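Local coordinates for glucose-permease IIA component (Mycoplasma capricolum, PDB 2GPR), which probably accepts a phosphoryl group on a histidine from phospho-HPr and passes it to the EIIB domain, serving glucose uptake by the phosphotransferase system, at residues G80-L86 with V115-S121. Sequence-based numbering, arbitrary orientation.
Sequences GLDTVSL and VAKKVPS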
loop_
_atom_site.group_PDB
_atom_site.type_symbol
_atom_site.label_atom_id
_atom_site.label_comp_id
_atom_site.label_asym_id
_atom_site.label_seq_id
_atom_site.Cartn_x
_atom_site.Cartn_y
_atom_site.Cartn_z
ATOM N N GLY A 80 -4.038 5.608 5.428
ATOM C CA GLY A 80 -5.048 5.808 6.472
ATOM C C GLY A 80 -6.459 5.382 6.050
ATOM O O GLY A 80 -6.668 4.535 5.205
ATOM N N LEU A 81 -7.418 6.000 6.672
ATOM C CA LEU A 81 -8.812 5.765 6.466
ATOM C C LEU A 81 -9.500 7.153 6.248
ATOM O O LEU A 81 -9.078 8.170 6.812
ATOM C CB LEU A 81 -9.374 5.026 7.712
ATOM C CG LEU A 81 -9.379 3.491 7.644
ATOM C CD1 LEU A 81 -8.194 2.920 6.889
ATOM C CD2 LEU A 81 -9.388 2.901 9.035
ATOM N N ASP A 82 -10.530 7.201 5.372
ATOM C CA ASP A 82 -11.328 8.405 5.014
ATOM C C ASP A 82 -10.599 9.547 4.366
ATOM O O ASP A 82 -11.218 10.530 4.005
ATOM C CB ASP A 82 -12.386 8.908 6.027
ATOM C CG ASP A 82 -13.723 8.259 5.867
ATOM O OD1 ASP A 82 -13.948 7.370 5.039
ATOM O OD2 ASP A 82 -14.600 8.687 6.760
ATOM N N THR A 83 -9.305 9.414 4.238
ATOM C CA THR A 83 -8.438 10.407 3.615
ATOM C C THR A 83 -8.963 11.103 2.324
ATOM O O THR A 83 -8.507 12.212 2.011
ATOM C CB THR A 83 -7.093 9.736 3.372
ATOM O OG1 THR A 83 -7.328 8.413 2.893
ATOM C CG2 THR A 83 -6.370 9.657 4.701
ATOM N N VAL A 84 -9.908 10.460 1.553
ATOM C CA VAL A 84 -10.493 11.096 0.364
ATOM C C VAL A 84 -11.181 12.415 0.769
ATOM O O VAL A 84 -11.210 13.397 0.054
ATOM C CB VAL A 84 -11.468 10.186 -0.375
ATOM C CG1 VAL A 84 -12.783 10.136 0.377
ATOM C CG2 VAL A 84 -11.730 10.728 -1.782
ATOM N N SER A 85 -11.716 12.404 1.963
ATOM C CA SER A 85 -12.378 13.510 2.585
ATOM C C SER A 85 -11.521 14.757 2.690
ATOM O O SER A 85 -12.051 15.849 2.812
ATOM C CB SER A 85 -12.580 13.130 4.001
ATOM O OG SER A 85 -11.290 13.035 4.601
ATOM N N LEU A 86 -10.212 14.578 2.778
ATOM C CA LEU A 86 -9.275 15.682 2.994
ATOM C C LEU A 86 -9.027 16.519 1.768
ATOM O O LEU A 86 -8.360 17.558 1.816
ATOM C CB LEU A 86 -7.936 15.215 3.637
ATOM C CG LEU A 86 -8.163 14.434 4.871
ATOM C CD1 LEU A 86 -7.033 14.727 5.809
ATOM C CD2 LEU A 86 -9.433 14.932 5.489
ATOM N N VAL A 115 -2.971 14.838 9.424
ATOM C CA VAL A 115 -3.930 13.846 8.968
ATOM C C VAL A 115 -4.505 12.989 10.057
ATOM O O VAL A 115 -5.690 12.672 10.049
ATOM C CB VAL A 115 -3.310 12.967 7.935
ATOM C CG1 VAL A 115 -4.388 12.133 7.320
ATOM C CG2 VAL A 115 -2.679 13.845 6.883
ATOM N N ALA A 116 -3.644 12.601 10.981
ATOM C CA ALA A 116 -4.002 11.722 12.086
ATOM C C ALA A 116 -5.210 12.209 12.925
ATOM O O ALA A 116 -5.934 11.408 13.553
ATOM C CB ALA A 116 -2.770 11.433 12.937
ATOM N N LYS A 117 -5.428 13.536 12.945
ATOM C CA LYS A 117 -6.540 14.120 13.706
ATOM C C LYS A 117 -7.805 14.244 12.882
ATOM O O LYS A 117 -8.933 14.048 13.371
ATOM C CB LYS A 117 -6.185 15.424 14.408
ATOM C CG LYS A 117 -5.278 16.352 13.611
ATOM C CD LYS A 117 -6.058 17.309 12.721
ATOM C CE LYS A 117 -5.532 18.750 12.730
ATOM N NZ LYS A 117 -6.610 19.770 12.683
ATOM N N LYS A 118 -7.597 14.523 11.601
ATOM C CA LYS A 118 -8.677 14.670 10.659
ATOM C C LYS A 118 -9.424 13.354 10.315
ATOM O O LYS A 118 -10.604 13.354 9.970
ATOM C CB LYS A 118 -8.202 15.418 9.432
ATOM C CG LYS A 118 -7.875 16.860 9.772
ATOM C CD LYS A 118 -7.264 17.612 8.604
ATOM C CE LYS A 118 -6.567 18.907 8.998
ATOM N NZ LYS A 118 -5.849 19.513 7.861
ATOM N N VAL A 119 -8.761 12.212 10.424
ATOM C CA VAL A 119 -9.392 10.955 10.034
ATOM C C VAL A 119 -9.464 9.911 11.123
ATOM O O VAL A 119 -8.808 9.976 12.162
ATOM C CB VAL A 119 -8.690 10.371 8.828
ATOM C CG1 VAL A 119 -8.856 11.323 7.649
ATOM C CG2 VAL A 119 -7.211 10.164 9.167
ATOM N N PRO A 120 -10.273 8.912 10.838
ATOM C CA PRO A 120 -10.469 7.825 11.751
ATOM C C PRO A 120 -9.212 7.036 12.026
ATOM O O PRO A 120 -9.011 6.589 13.143
ATOM C CB PRO A 120 -11.562 6.919 11.151
ATOM C CG PRO A 120 -12.132 7.629 9.938
ATOM C CD PRO A 120 -11.265 8.866 9.711
ATOM N N SER A 121 -8.368 6.857 11.017
ATOM C CA SER A 121 -7.152 6.085 11.236
ATOM C C SER A 121 -6.096 6.311 10.172
ATOM O O SER A 121 -6.440 6.461 9.010
ATOM C CB SER A 121 -7.478 4.606 11.313
ATOM O OG SER A 121 -6.296 3.884 11.548
#
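In Leu-86, CG stands anti to the carbonyl carbon (chi1 -53°), which turns the isopropyl end to the helix and Val-115. In Val-115, CG1 is anti to the backbone N (chi1 -170°) and faces the loop. Leu-86 CD1 meets Val-115 CG1 at 4.0 Å. On another side the same methyl lies 3.9 Å from Lys-118 CB, and the extended lysine chain runs on past it. Val-115 CG1 also touches Thr-83 CG2, 4.1 Å away, the two side chains crossing at about a right angle. Val-119 sits where the helix has just ended. Its CG1 packs on Leu-86 CG at 4.2 Å and its CB comes within 3.0 Å of Leu-81 O. The segment 115-121 thus lines the loop that follows strand 74-78 of the EIIA beta-sandwich. That strand ends at His-78, which by similarity is the histidine that takes up the phosphoryl group. Thr-83 lies beside His-78 and beside His-63, which is probably important for phospho-donor activity, and its OG1 hydrogen-bonds to Ile-79 O. Farther along, Leu-81 N makes a short but bent, weak hydrogen bond to Ser-121 O (2.6 Å, 129°). Leu-81 CD2 rests on Ser-121 CB, while Ser-121 OG hydrogen-bonds to Lys-123 N and Glu-25 OE2. Pro-120 lays its CD near Asp-82 CB, 3.9 Å away, at the exposed border. Asp-82 O takes two bonds from Ser-85, OG on one face of its carbonyl plane and N on the other, with OG at 2.6 Å.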